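Toluene, o-xylene monooxygenase oxygenase subunit (Pseudomonas stutzeri, PDB 2INC) forms part of the six-chain oxygenase component of a monooxygenase that probably hydroxylates toluene, o-xylene and related aromatic compounds. Local coordinates at residues 74-79 and 150-154; 154-158 and 253-257; 58-62 and 274-278; 65-69 and 140-144; 97-102 and 239-243. All blocks are in the same frame, centred on the assembly; numbering follows the deposited sequence.

Contact 1: residues 74-79 and 150-154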
# COMPACT_ATOMS: atom_id res chain seq x y z
N LEU B 74 -10.98 -2.90 18.13
CA LEU B 74 -9.85 -3.45 17.39
C LEU B 74 -10.36 -4.32 16.27
O LEU B 74 -11.34 -5.06 16.43
CB LEU B 74 -9.01 -4.35 18.30
CG LEU B 74 -8.02 -3.67 19.21
CD1 LEU B 74 -7.32 -4.84 20.02
CD2 LEU B 74 -7.02 -2.94 18.34
N VAL B 75 -9.68 -4.22 15.14
CA VAL B 75 -9.83 -5.16 14.07
C VAL B 75 -8.42 -5.60 13.76
O VAL B 75 -7.47 -5.00 14.23
CB VAL B 75 -10.51 -4.60 12.80
CG1 VAL B 75 -11.95 -4.10 13.15
CG2 VAL B 75 -9.68 -3.49 12.12
N TYR B 76 -8.32 -6.63 12.95
CA TYR B 76 -7.01 -7.17 12.63
C TYR B 76 -6.07 -6.09 12.09
O TYR B 76 -4.91 -6.01 12.50
CB TYR B 76 -7.21 -8.22 11.59
CG TYR B 76 -5.93 -8.89 11.13
CD1 TYR B 76 -5.19 -8.37 10.05
CD2 TYR B 76 -5.50 -10.05 11.76
CE1 TYR B 76 -3.99 -8.99 9.62
CE2 TYR B 76 -4.36 -10.73 11.32
CZ TYR B 76 -3.62 -10.20 10.25
OH TYR B 76 -2.49 -10.94 9.88
N ARG B 77 -6.58 -5.23 11.21
CA ARG B 77 -5.73 -4.24 10.57
C ARG B 77 -5.18 -3.27 11.61
O ARG B 77 -4.00 -2.89 11.55
CB ARG B 77 -6.52 -3.50 9.49
CG ARG B 77 -5.70 -2.53 8.70
CD ARG B 77 -6.66 -1.77 7.75
NE ARG B 77 -7.57 -0.89 8.48
CZ ARG B 77 -7.25 0.31 8.98
NH1 ARG B 77 -6.02 0.82 8.81
NH2 ARG B 77 -8.16 1.03 9.63
N THR B 78 -6.04 -2.86 12.56
CA THR B 78 -5.63 -1.83 13.52
C THR B 78 -4.82 -2.48 14.68
O THR B 78 -3.92 -1.86 15.23
CB THR B 78 -6.80 -0.99 13.99
OG1 THR B 78 -7.82 -1.85 14.50
CG2 THR B 78 -7.39 -0.17 12.83
N TYR B 79 -5.06 -3.75 14.96
CA TYR B 79 -4.25 -4.52 15.91
C TYR B 79 -2.82 -4.55 15.42
O TYR B 79 -1.89 -4.27 16.18
CB TYR B 79 -4.75 -5.97 16.05
CG TYR B 79 -3.85 -6.80 16.99
CD1 TYR B 79 -2.78 -7.55 16.48
CD2 TYR B 79 -4.06 -6.80 18.37
CE1 TYR B 79 -1.95 -8.32 17.35
CE2 TYR B 79 -3.24 -7.52 19.23
CZ TYR B 79 -2.19 -8.26 18.73
OH TYR B 79 -1.37 -8.97 19.63
N TYR B 150 -7.44 -11.19 19.98
CA TYR B 150 -6.32 -10.23 20.08
C TYR B 150 -5.61 -10.36 21.44
O TYR B 150 -4.41 -10.18 21.54
CB TYR B 150 -6.79 -8.79 19.78
CG TYR B 150 -7.49 -8.73 18.42
CD1 TYR B 150 -8.73 -8.10 18.29
CD2 TYR B 150 -6.95 -9.39 17.31
CE1 TYR B 150 -9.40 -8.08 17.05
CE2 TYR B 150 -7.65 -9.40 16.04
CZ TYR B 150 -8.87 -8.72 15.95
OH TYR B 150 -9.60 -8.72 14.73
N GLU B 151 -6.34 -10.80 22.45
CA GLU B 151 -5.73 -10.98 23.77
C GLU B 151 -4.83 -12.22 23.71
O GLU B 151 -3.76 -12.26 24.31
CB GLU B 151 -6.86 -11.14 24.81
CG GLU B 151 -6.38 -11.66 26.20
CD GLU B 151 -7.54 -11.79 27.20
OE1 GLU B 151 -8.45 -10.94 27.16
OE2 GLU B 151 -7.49 -12.71 28.04
N THR B 152 -5.26 -13.23 23.00
CA THR B 152 -4.42 -14.44 22.84
C THR B 152 -3.09 -14.07 22.18
O THR B 152 -2.01 -14.55 22.59
CB THR B 152 -5.16 -15.52 22.04
OG1 THR B 152 -6.36 -15.86 22.78
CG2 THR B 152 -4.33 -16.78 21.95
N ALA B 153 -3.20 -13.28 21.11
CA ALA B 153 -2.01 -12.80 20.39
C ALA B 153 -1.11 -12.04 21.35
O ALA B 153 0.11 -12.17 21.30
CB ALA B 153 -2.42 -11.95 19.21
N ASP B 154 -1.69 -11.16 22.17
CA ASP B 154 -0.88 -10.48 23.21
C ASP B 154 -0.21 -11.43 24.18
O ASP B 154 0.94 -11.19 24.56
CB ASP B 154 -1.73 -9.51 24.02
CG ASP B 154 -2.28 -8.37 23.18
OD1 ASP B 154 -3.28 -7.75 23.63
OD2 ASP B 154 -1.73 -8.07 22.07

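Contact 2: residues 154-158 and 253-257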
# COMPACT_ATOMS: atom_id res chain seq x y z
N ASP B 154 -1.69 -11.16 22.17
CA ASP B 154 -0.88 -10.48 23.21
C ASP B 154 -0.21 -11.43 24.18
O ASP B 154 0.94 -11.19 24.56
CB ASP B 154 -1.73 -9.51 24.02
CG ASP B 154 -2.28 -8.37 23.18
OD1 ASP B 154 -3.28 -7.75 23.63
OD2 ASP B 154 -1.73 -8.07 22.07
N HIS B 155 -0.89 -12.48 24.63
CA HIS B 155 -0.23 -13.36 25.58
C HIS B 155 0.91 -14.08 24.86
O HIS B 155 1.94 -14.34 25.47
CB HIS B 155 -1.20 -14.44 26.13
CG HIS B 155 -2.33 -13.92 27.00
ND1 HIS B 155 -2.20 -12.90 27.93
CD2 HIS B 155 -3.62 -14.31 27.09
CE1 HIS B 155 -3.35 -12.68 28.53
NE2 HIS B 155 -4.23 -13.54 28.05
N LEU B 156 0.74 -14.36 23.58
CA LEU B 156 1.85 -14.96 22.79
C LEU B 156 3.04 -13.98 22.66
O LEU B 156 4.21 -14.35 22.74
CB LEU B 156 1.36 -15.35 21.40
CG LEU B 156 2.42 -15.89 20.38
CD1 LEU B 156 3.28 -16.98 21.05
CD2 LEU B 156 1.86 -16.37 19.04
N ARG B 157 2.70 -12.71 22.52
CA ARG B 157 3.70 -11.65 22.47
C ARG B 157 4.49 -11.66 23.78
O ARG B 157 5.73 -11.58 23.76
CB ARG B 157 2.96 -10.33 22.33
CG ARG B 157 3.90 -9.14 22.18
CD ARG B 157 3.17 -7.88 22.43
NE ARG B 157 4.09 -6.72 22.28
CZ ARG B 157 3.98 -5.56 22.94
NH1 ARG B 157 4.90 -4.61 22.73
NH2 ARG B 157 3.00 -5.32 23.79
N TRP B 158 3.81 -11.80 24.93
CA TRP B 158 4.56 -11.75 26.20
C TRP B 158 5.46 -12.98 26.34
O TRP B 158 6.64 -12.89 26.75
CB TRP B 158 3.62 -11.69 27.41
CG TRP B 158 2.68 -10.62 27.47
CD1 TRP B 158 2.61 -9.51 26.66
CD2 TRP B 158 1.63 -10.48 28.43
NE1 TRP B 158 1.56 -8.70 27.07
CE2 TRP B 158 0.93 -9.30 28.13
CE3 TRP B 158 1.16 -11.29 29.50
CZ2 TRP B 158 -0.16 -8.87 28.87
CZ3 TRP B 158 0.05 -10.86 30.23
CH2 TRP B 158 -0.60 -9.65 29.91
N ASP B 253 -0.90 -3.81 27.20
CA ASP B 253 -1.80 -4.87 26.68
C ASP B 253 -2.78 -5.28 27.78
O ASP B 253 -4.02 -5.36 27.57
CB ASP B 253 -0.99 -6.12 26.25
CG ASP B 253 -0.09 -5.87 25.07
OD1 ASP B 253 -0.29 -4.88 24.32
OD2 ASP B 253 0.85 -6.66 24.85
N ALA B 254 -2.25 -5.48 28.99
CA ALA B 254 -3.12 -5.93 30.08
C ALA B 254 -4.24 -4.92 30.35
O ALA B 254 -5.37 -5.30 30.61
CB ALA B 254 -2.29 -6.15 31.34
N GLU B 255 -3.91 -3.63 30.31
CA GLU B 255 -4.93 -2.59 30.47
C GLU B 255 -6.01 -2.69 29.39
O GLU B 255 -7.17 -2.52 29.70
CB GLU B 255 -4.27 -1.21 30.47
CG GLU B 255 -3.54 -0.87 31.78
CD GLU B 255 -2.32 0.11 31.54
OE1 GLU B 255 -2.32 0.91 30.55
OE2 GLU B 255 -1.37 0.08 32.35
N ARG B 256 -5.62 -2.97 28.16
CA ARG B 256 -6.59 -3.22 27.08
C ARG B 256 -7.55 -4.40 27.35
O ARG B 256 -8.76 -4.30 27.16
CB ARG B 256 -5.87 -3.44 25.74
CG ARG B 256 -6.81 -3.47 24.56
CD ARG B 256 -6.10 -3.31 23.23
NE ARG B 256 -5.01 -4.30 23.05
CZ ARG B 256 -3.73 -3.97 23.16
NH1 ARG B 256 -2.75 -4.85 23.01
NH2 ARG B 256 -3.43 -2.72 23.45
N HIS B 257 -6.99 -5.54 27.78
CA HIS B 257 -7.80 -6.67 28.14
C HIS B 257 -8.79 -6.31 29.25
O HIS B 257 -9.93 -6.75 29.21
CB HIS B 257 -6.92 -7.83 28.60
CG HIS B 257 -5.83 -8.17 27.63
ND1 HIS B 257 -4.67 -8.83 28.01
CD2 HIS B 257 -5.68 -7.87 26.31
CE1 HIS B 257 -3.88 -8.98 26.95
NE2 HIS B 257 -4.46 -8.39 25.91
O HOH W 1 -5.65 -6.84 22.53

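Contact 3: residues 58-62 and 274-278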
# COMPACT_ATOMS: atom_id res chain seq x y z
N SER B 58 -24.85 -21.72 29.77
CA SER B 58 -24.12 -20.97 30.79
C SER B 58 -25.14 -20.17 31.59
O SER B 58 -26.08 -19.62 31.02
CB SER B 58 -23.12 -20.01 30.15
OG SER B 58 -22.44 -19.28 31.15
N PRO B 59 -24.97 -20.13 32.93
CA PRO B 59 -25.83 -19.24 33.75
C PRO B 59 -25.65 -17.76 33.50
O PRO B 59 -26.50 -16.96 33.94
CB PRO B 59 -25.42 -19.58 35.20
CG PRO B 59 -24.09 -20.25 35.08
CD PRO B 59 -24.05 -20.93 33.75
N LEU B 60 -24.55 -17.36 32.86
CA LEU B 60 -24.39 -15.96 32.44
C LEU B 60 -25.21 -15.69 31.17
O LEU B 60 -24.87 -16.16 30.09
CB LEU B 60 -22.91 -15.65 32.18
CG LEU B 60 -22.57 -14.18 31.99
CD1 LEU B 60 -22.70 -13.42 33.33
CD2 LEU B 60 -21.11 -14.04 31.47
N LYS B 61 -26.28 -14.91 31.29
CA LYS B 61 -27.29 -14.86 30.25
C LYS B 61 -27.48 -13.49 29.65
O LYS B 61 -27.33 -12.50 30.33
CB LYS B 61 -28.63 -15.40 30.77
CG LYS B 61 -28.64 -16.90 30.91
CD LYS B 61 -29.87 -17.32 31.67
CE LYS B 61 -29.64 -18.64 32.35
NZ LYS B 61 -30.87 -19.01 33.10
N HIS B 62 -27.79 -13.44 28.35
CA HIS B 62 -28.19 -12.20 27.68
C HIS B 62 -29.00 -12.58 26.45
O HIS B 62 -28.77 -13.63 25.87
CB HIS B 62 -26.97 -11.38 27.28
CG HIS B 62 -27.26 -9.94 27.07
ND1 HIS B 62 -27.90 -9.46 25.95
CD2 HIS B 62 -27.00 -8.86 27.84
CE1 HIS B 62 -28.01 -8.14 26.03
NE2 HIS B 62 -27.47 -7.75 27.16
N ASN B 274 -27.31 -11.63 36.71
CA ASN B 274 -25.91 -11.77 36.22
C ASN B 274 -24.82 -11.33 37.20
O ASN B 274 -23.78 -11.98 37.29
CB ASN B 274 -25.72 -11.11 34.85
CG ASN B 274 -26.21 -12.01 33.69
OD1 ASN B 274 -26.47 -13.19 33.87
ND2 ASN B 274 -26.33 -11.45 32.53
N ARG B 275 -25.04 -10.23 37.92
CA ARG B 275 -24.08 -9.81 38.96
C ARG B 275 -23.86 -10.94 39.96
O ARG B 275 -22.72 -11.27 40.29
CB ARG B 275 -24.55 -8.53 39.65
CG ARG B 275 -23.55 -7.95 40.66
CD ARG B 275 -24.20 -6.82 41.52
NE ARG B 275 -24.95 -5.89 40.66
CZ ARG B 275 -24.50 -4.72 40.22
NH1 ARG B 275 -23.29 -4.28 40.58
NH2 ARG B 275 -25.29 -3.99 39.41
N GLU B 276 -24.93 -11.56 40.42
CA GLU B 276 -24.81 -12.62 41.41
C GLU B 276 -24.08 -13.82 40.80
O GLU B 276 -23.32 -14.51 41.48
CB GLU B 276 -26.19 -13.03 41.97
CG GLU B 276 -27.03 -11.86 42.65
CD GLU B 276 -27.50 -10.72 41.69
OE1 GLU B 276 -28.06 -10.97 40.59
OE2 GLU B 276 -27.30 -9.53 42.07
N VAL B 277 -24.32 -14.07 39.51
CA VAL B 277 -23.68 -15.21 38.84
C VAL B 277 -22.16 -14.92 38.79
O VAL B 277 -21.34 -15.79 39.12
CB VAL B 277 -24.26 -15.44 37.42
CG1 VAL B 277 -23.25 -16.24 36.56
CG2 VAL B 277 -25.57 -16.23 37.47
N LEU B 278 -21.81 -13.68 38.45
CA LEU B 278 -20.40 -13.27 38.34
C LEU B 278 -19.74 -13.21 39.72
O LEU B 278 -18.60 -13.67 39.88
CB LEU B 278 -20.28 -11.94 37.62
CG LEU B 278 -20.56 -11.99 36.12
CD1 LEU B 278 -20.78 -10.61 35.63
CD2 LEU B 278 -19.44 -12.65 35.27

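Contact 4: residues 65-69 and 140-144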
# COMPACT_ATOMS: atom_id res chain seq x y z
N TRP B 65 -26.15 -11.31 22.77
CA TRP B 65 -24.72 -11.14 23.02
C TRP B 65 -24.03 -10.51 21.82
O TRP B 65 -22.95 -9.93 21.95
CB TRP B 65 -24.06 -12.48 23.29
CG TRP B 65 -24.30 -13.03 24.70
CD1 TRP B 65 -24.90 -14.20 25.02
CD2 TRP B 65 -23.91 -12.42 25.93
NE1 TRP B 65 -24.92 -14.37 26.39
CE2 TRP B 65 -24.31 -13.30 26.98
CE3 TRP B 65 -23.25 -11.21 26.27
CZ2 TRP B 65 -24.10 -13.01 28.32
CZ3 TRP B 65 -23.04 -10.93 27.63
CH2 TRP B 65 -23.48 -11.84 28.63
N ASN B 66 -24.64 -10.63 20.64
CA ASN B 66 -24.12 -9.91 19.46
C ASN B 66 -24.07 -8.39 19.53
O ASN B 66 -23.34 -7.79 18.74
CB ASN B 66 -24.79 -10.33 18.14
CG ASN B 66 -24.21 -11.68 17.58
OD1 ASN B 66 -22.99 -11.87 17.40
ND2 ASN B 66 -25.12 -12.56 17.25
N ALA B 67 -24.84 -7.78 20.45
CA ALA B 67 -24.76 -6.35 20.70
C ALA B 67 -23.43 -5.90 21.34
O ALA B 67 -23.13 -4.72 21.36
CB ALA B 67 -25.92 -5.86 21.56
N PHE B 68 -22.62 -6.82 21.85
CA PHE B 68 -21.38 -6.44 22.48
C PHE B 68 -20.44 -5.75 21.51
O PHE B 68 -20.29 -6.16 20.35
CB PHE B 68 -20.65 -7.68 23.06
CG PHE B 68 -19.31 -7.35 23.68
CD1 PHE B 68 -19.25 -6.65 24.90
CD2 PHE B 68 -18.10 -7.67 23.03
CE1 PHE B 68 -18.00 -6.28 25.47
CE2 PHE B 68 -16.87 -7.33 23.60
CZ PHE B 68 -16.80 -6.65 24.80
N ARG B 69 -19.77 -4.69 22.00
CA ARG B 69 -18.83 -3.92 21.21
C ARG B 69 -17.55 -3.74 22.03
O ARG B 69 -17.61 -3.25 23.16
CB ARG B 69 -19.43 -2.54 20.82
CG ARG B 69 -20.74 -2.62 20.03
CD ARG B 69 -20.44 -3.07 18.60
NE ARG B 69 -21.64 -3.18 17.73
CZ ARG B 69 -22.37 -4.29 17.58
NH1 ARG B 69 -23.42 -4.29 16.76
NH2 ARG B 69 -22.09 -5.42 18.21
N PRO B 140 -20.22 -16.67 22.97
CA PRO B 140 -21.41 -16.65 22.12
C PRO B 140 -21.62 -15.54 21.07
O PRO B 140 -22.71 -15.48 20.49
CB PRO B 140 -22.54 -16.57 23.15
CG PRO B 140 -21.94 -15.73 24.26
CD PRO B 140 -20.48 -16.06 24.30
N ALA B 141 -20.66 -14.65 20.83
CA ALA B 141 -20.79 -13.56 19.87
C ALA B 141 -19.41 -13.33 19.28
O ALA B 141 -18.40 -13.33 20.02
CB ALA B 141 -21.21 -12.32 20.55
N SER B 142 -19.36 -13.05 17.98
CA SER B 142 -18.09 -12.77 17.29
C SER B 142 -17.33 -11.56 17.84
O SER B 142 -16.08 -11.53 17.83
CB SER B 142 -18.32 -12.67 15.77
OG SER B 142 -19.25 -11.64 15.47
N THR B 143 -18.03 -10.57 18.36
CA THR B 143 -17.33 -9.42 18.92
C THR B 143 -16.69 -9.76 20.28
O THR B 143 -15.65 -9.19 20.61
CB THR B 143 -18.24 -8.19 19.13
OG1 THR B 143 -19.44 -8.64 19.78
CG2 THR B 143 -18.57 -7.52 17.78
N ILE B 144 -17.26 -10.71 21.02
CA ILE B 144 -16.63 -11.20 22.26
C ILE B 144 -15.43 -12.08 21.84
O ILE B 144 -14.32 -11.87 22.33
CB ILE B 144 -17.58 -12.03 23.10
CG1 ILE B 144 -18.76 -11.19 23.56
CG2 ILE B 144 -16.88 -12.59 24.35
CD1 ILE B 144 -19.88 -12.10 24.19
O HOH W 2 -21.63 -13.77 16.55
O HOH W 3 -21.41 -9.48 17.25
O HOH W 4 -23.46 -15.50 17.84

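Contact 5: residues 97-102 and 239-243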
# COMPACT_ATOMS: atom_id res chain seq x y z
N LEU B 97 19.72 -1.62 24.46
CA LEU B 97 20.22 -1.92 25.80
C LEU B 97 21.30 -3.02 25.72
O LEU B 97 22.28 -2.98 26.47
CB LEU B 97 19.06 -2.24 26.79
CG LEU B 97 18.34 -0.96 27.27
CD1 LEU B 97 17.08 -1.29 28.07
CD2 LEU B 97 19.26 -0.10 28.11
N ASN B 98 21.19 -3.94 24.75
CA ASN B 98 22.23 -4.91 24.52
C ASN B 98 23.50 -4.17 24.08
O ASN B 98 24.63 -4.51 24.49
CB ASN B 98 21.80 -5.85 23.42
CG ASN B 98 22.89 -6.72 22.97
OD1 ASN B 98 23.14 -7.79 23.53
ND2 ASN B 98 23.58 -6.29 21.98
N ASP B 99 23.29 -3.12 23.29
CA ASP B 99 24.42 -2.35 22.76
C ASP B 99 25.56 -1.79 23.62
O ASP B 99 26.66 -2.29 23.53
CB ASP B 99 23.97 -1.26 21.77
CG ASP B 99 23.84 -1.75 20.33
OD1 ASP B 99 23.15 -1.03 19.58
OD2 ASP B 99 24.41 -2.81 19.89
N ARG B 100 25.43 -0.78 24.47
CA ARG B 100 25.03 -0.74 25.87
C ARG B 100 25.56 -1.71 26.92
O ARG B 100 26.12 -1.26 27.91
CB ARG B 100 23.67 -0.25 26.15
CG ARG B 100 23.70 0.42 27.46
CD ARG B 100 23.05 1.74 27.37
NE ARG B 100 22.21 1.92 28.52
CZ ARG B 100 21.57 3.05 28.81
NH1 ARG B 100 20.81 3.11 29.90
NH2 ARG B 100 21.72 4.10 28.01
N GLY B 101 25.36 -3.01 26.75
CA GLY B 101 25.83 -3.96 27.76
C GLY B 101 25.05 -3.95 29.08
O GLY B 101 25.62 -4.26 30.13
N HIS B 102 23.75 -3.63 29.02
CA HIS B 102 22.85 -3.62 30.20
C HIS B 102 22.89 -4.90 31.08
O HIS B 102 22.89 -4.84 32.31
CB HIS B 102 21.42 -3.39 29.67
CG HIS B 102 20.35 -3.66 30.67
ND1 HIS B 102 19.88 -4.93 30.96
CD2 HIS B 102 19.64 -2.81 31.46
CE1 HIS B 102 18.96 -4.86 31.90
NE2 HIS B 102 18.77 -3.58 32.20
N GLY B 239 18.09 -1.94 39.38
CA GLY B 239 19.00 -1.62 38.28
C GLY B 239 18.64 -2.20 36.93
O GLY B 239 19.29 -1.88 35.92
N ASP B 240 17.58 -3.04 36.89
CA ASP B 240 17.21 -3.72 35.65
C ASP B 240 16.29 -2.80 34.88
O ASP B 240 15.07 -2.91 34.97
CB ASP B 240 16.51 -5.05 35.93
CG ASP B 240 16.45 -5.96 34.70
OD1 ASP B 240 16.43 -5.45 33.54
OD2 ASP B 240 16.44 -7.19 34.86
N THR B 241 16.85 -1.86 34.11
CA THR B 241 15.94 -0.94 33.48
C THR B 241 15.16 -1.63 32.35
O THR B 241 14.02 -1.28 32.13
CB THR B 241 16.56 0.48 33.10
OG1 THR B 241 16.43 0.75 31.70
CG2 THR B 241 17.99 0.62 33.60
N LEU B 242 15.76 -2.62 31.68
CA LEU B 242 15.08 -3.30 30.59
C LEU B 242 13.77 -3.90 31.13
O LEU B 242 12.66 -3.57 30.66
CB LEU B 242 16.00 -4.37 29.93
CG LEU B 242 15.68 -4.89 28.54
CD1 LEU B 242 16.90 -5.51 27.96
CD2 LEU B 242 14.66 -5.97 28.68
N LEU B 243 13.86 -4.73 32.17
CA LEU B 243 12.64 -5.42 32.63
C LEU B 243 11.62 -4.40 33.16
O LEU B 243 10.40 -4.52 32.96
CB LEU B 243 12.99 -6.48 33.68
CG LEU B 243 11.78 -7.30 34.19
CD1 LEU B 243 10.89 -7.84 33.07
CD2 LEU B 243 12.27 -8.37 35.08
O HOH W 5 21.87 -2.87 33.86

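Contact 1: residues 74-79 and 150-154
The phenol oxygen of Tyr79 donates to Asp154, with OH and OD2 2.6 Å apart, in a buried bond that reaches from helix 76-99 to helix 142-172. The hydroxyl approaches from above the carboxylate plane, about 35° out of it, although ring and carboxylate are turned only modestly against each other. CG of Tyr79 stands anti to the backbone N (chi1 177°), which extends the ring across to the facing helix and brings its OH beside the methyl of Ala153, 3.2 Å from CB. Tyr150 comes from that helix in the reverse direction. The two tyrosine rings are near parallel, with planes at 22°, yet slid so far that they barely overlap: their centroids lie 5.3 Å apart, and the tighter touch is Tyr79 CD2 on Tyr150 CB at 3.7 Å. Two long helices running the same way, tied by tyrosines sliding past each other, suit a ferritin-like helical bundle, the class to which this hydroxylase family belongs. Helix 76-99 starts here, at N-cap Val75, whose N donates to Thr78 OG1 at 3.1 Å, a side-chain bond across the first turn. Tyr150 ends against this start: its OH is 3.0 Å from Tyr76 N, but the angle is too poor for a hydrogen bond, and the hydroxyl bonds instead to a polar side chain in the chain of another protein. A phenylalanine in place of Tyr79 would probably leave Asp154 OD2 without its hydroxyl donor, and an aromatic partner of Tyr79 OH in that other chain without its mate. Leu74 packs CB against Tyr150 CD1, 3.8 Å away.

Contact 2: residues 154-158 and 253-257
Asp154 and Asp253 lie with their carboxylates stacked, planes 8° apart and CG atoms separated by 3.8 Å, where helix 142-172 and helix 241-268 run nearly antiparallel (158° between segments 154-158 and 253-257). Each acid is then met by flat groups at different tilts. The imidazole of His257 is nearly coplanar with the Asp154 carboxylate, and its NE2 donates to OD1 at 2.6 Å, using the anti lone pair. Arg256 arrives from another direction: its guanidinium is turned steeply against the same carboxylate, and NH1 reaches Asp154 OD1 at 3.0 Å from above the plane. That one nitrogen also donates to Asp253 OD1 at 2.8 Å, bridging the two acids from out of both carboxylate planes, while a water links Arg256 NE to Asp154 OD1. On Asp253, Trp158 lies almost in the carboxylate plane, and its NE1 takes the anti lone pair of OD2 at 3.1 Å. Arg157 is extended from CG to NE, its CG anti to the backbone N (chi1 -176°), and this reach delivers NH2 to the syn side of Asp253 OD2 at 2.7 Å. Beyond the polar atoms, Trp158 CH2 rests near Ala254 CB. Glu87 pairs with Arg157 NE, and Lys220 donates to His257 ND1, consistent with a ring protonated at NE2. Two buried carboxylates this close would ordinarily raise each other's affinity for protons; the shared Arg256, with Arg157 and the N-H donors around it, probably offsets that, so the network likely holds both acids ionised in the middle of the bundle.

Contact 3: residues 58-62 and 274-278
The side-chain amide of Asn274 grips the backbone of Lys61 with both its ends. ND2 donates to Lys61 O at 2.6 Å, lying in that carbonyl's plane with a C=O...N angle of 147°, and OD1 accepts from Lys61 N at 3.1 Å along an almost straight N-H line (176°). The pair of bonds fixes the amide's rotation, and ND2 spends its other hydrogen on Ala268 O. An aspartate in place of Asn274 would probably lose the donor and set an acid oxygen against Lys61 O and Ala268 O, both left without a partner here. Outward from this grip the contact turns apolar. Leu60 places CD1 3.8 Å from Asn274 CG and 3.8 Å from Leu278 CG, its CG being anti to the backbone N (chi1 -169°), a torsion that turns the branch in toward the helix. Val277 points in at the loop, where its CG2 lies 4.0 Å from CB of the exposed Pro59. The loop between helices 46-56 and 76-99 is thus laid on the first turn of helix 274-299, with Trp281 one turn further on covering Leu60, Trp208 of helix 208-237 beside it, and the end of helix 241-268 close by.

Contact 4: residues 65-69 and 140-144
Among the apolar touches, Pro140 and Trp65 make the clearest: CG of the proline sits over the face of the indole, 3.7 Å from the centroid of its five-membered ring and 25° off the normal, a CH-pi contact. Ile144 fills the next place, with CG1 3.6 Å from Phe68 CD2 and CD1 4.1 Å from Trp65 CE3, and Ala141 CB lies 4.0 Å from Trp65 CB.

Direct hydrogen bonds gather on the Phe68 carbonyl. Thr143 OG1 donates to Phe68 O at 2.7 Å from above the carbonyl plane; its chi1 of 47° puts the hydroxyl in the crowded position between backbone N and carbonyl carbon, which lets it face the loop. Arg69 NH2 reaches the same oxygen at 2.9 Å from the opposite face, and also takes a lone pair of Asn66 O at 2.7 Å, its guanidinium chain being bent at chi2 to fold back over its own loop.

Water makes the third kind of link. One molecule donates to Asn66 OD1 and accepts from Ser142 N, in the first turn of helix 142-172; a second donates to both Asn66 O and OD1; another donates to Pro140 O and only weakly receives Asn66 ND2.

The loop before helix 76-99 is thus joined to the start of helix 142-172, with Trp208 meeting Trp65 edge-to-face and Leu264 covering it. Chemically, Phe68 O is held between two donors on its two faces, while the helix N-H of Ser142 is satisfied through water, so that a water-bridged polar side adjoins the packing of Trp65, Phe68 and Ile144.

Contact 5: residues 97-102 and 239-243
Leu97 and Leu242 face each other with CA atoms 7.2 Å apart, where three helices end or begin. In residues 97-102 the backbone leaves helix 76-99 through a Schellman motif: His102 N bonds back to Leu97 O at 3.0 Å and Gly101 N to Asn98 O at 2.8 Å, with Gly101 as its C-prime residue. On the other segment Gly239 closes helix 208-237 in the same manner. Its phi of 98° would press a side chain against the preceding carbonyl oxygen. Asp240 then caps the next helix, OD1 accepting from Leu243 N at 3.0 Å with an angle of 172°.

His102 brings the side chains together. With chi1 at 167°, CG opposite the backbone N, its imidazole is aimed at this cap: CB of Leu242 lies over one face, 3.9 Å from the ring centroid, and a water lies above the other face, near the rim. At the ring edge, CE1 comes within 3.1 Å of Asp240 OD1. That water donates to His102 O and, weakly, to Gly239 O. Leu97 CD1 meets Leu242 CB at 3.8 Å, and Leu245 of the second subunit packs on Leu97. Asp240 OD2 is bonded to Trp110, while Thr241 OG1, buried here, has no partner in the model.

The contact sets one Schellman helix end against a second that runs directly into the N-cap Asp240, in keeping with the capped end of a helical bundle.

How the contacts relate
From the N terminus, contact 3 opens at 58-62 and closes last, at 274-278, so it brackets all the others and lays the early loop on helix 274-299. Inside it contact 4 closes first, bringing 140-144 back to 65-69; contact 1 follows, from 74-79 to 150-154, crossing contact 4. Contact 5 starts at 97-102 and crosses both before closing at 239-243. Contact 2 opens at Asp154, where contact 1 ends, lies in series after contact 4 and crosses contact 5. Together they tie helices 76-99, 142-172 and 241-268, with contacts 3 and 4 touching at one side of the chain and contact 5 lying opposite, about 47 Å from contact 3 between centres.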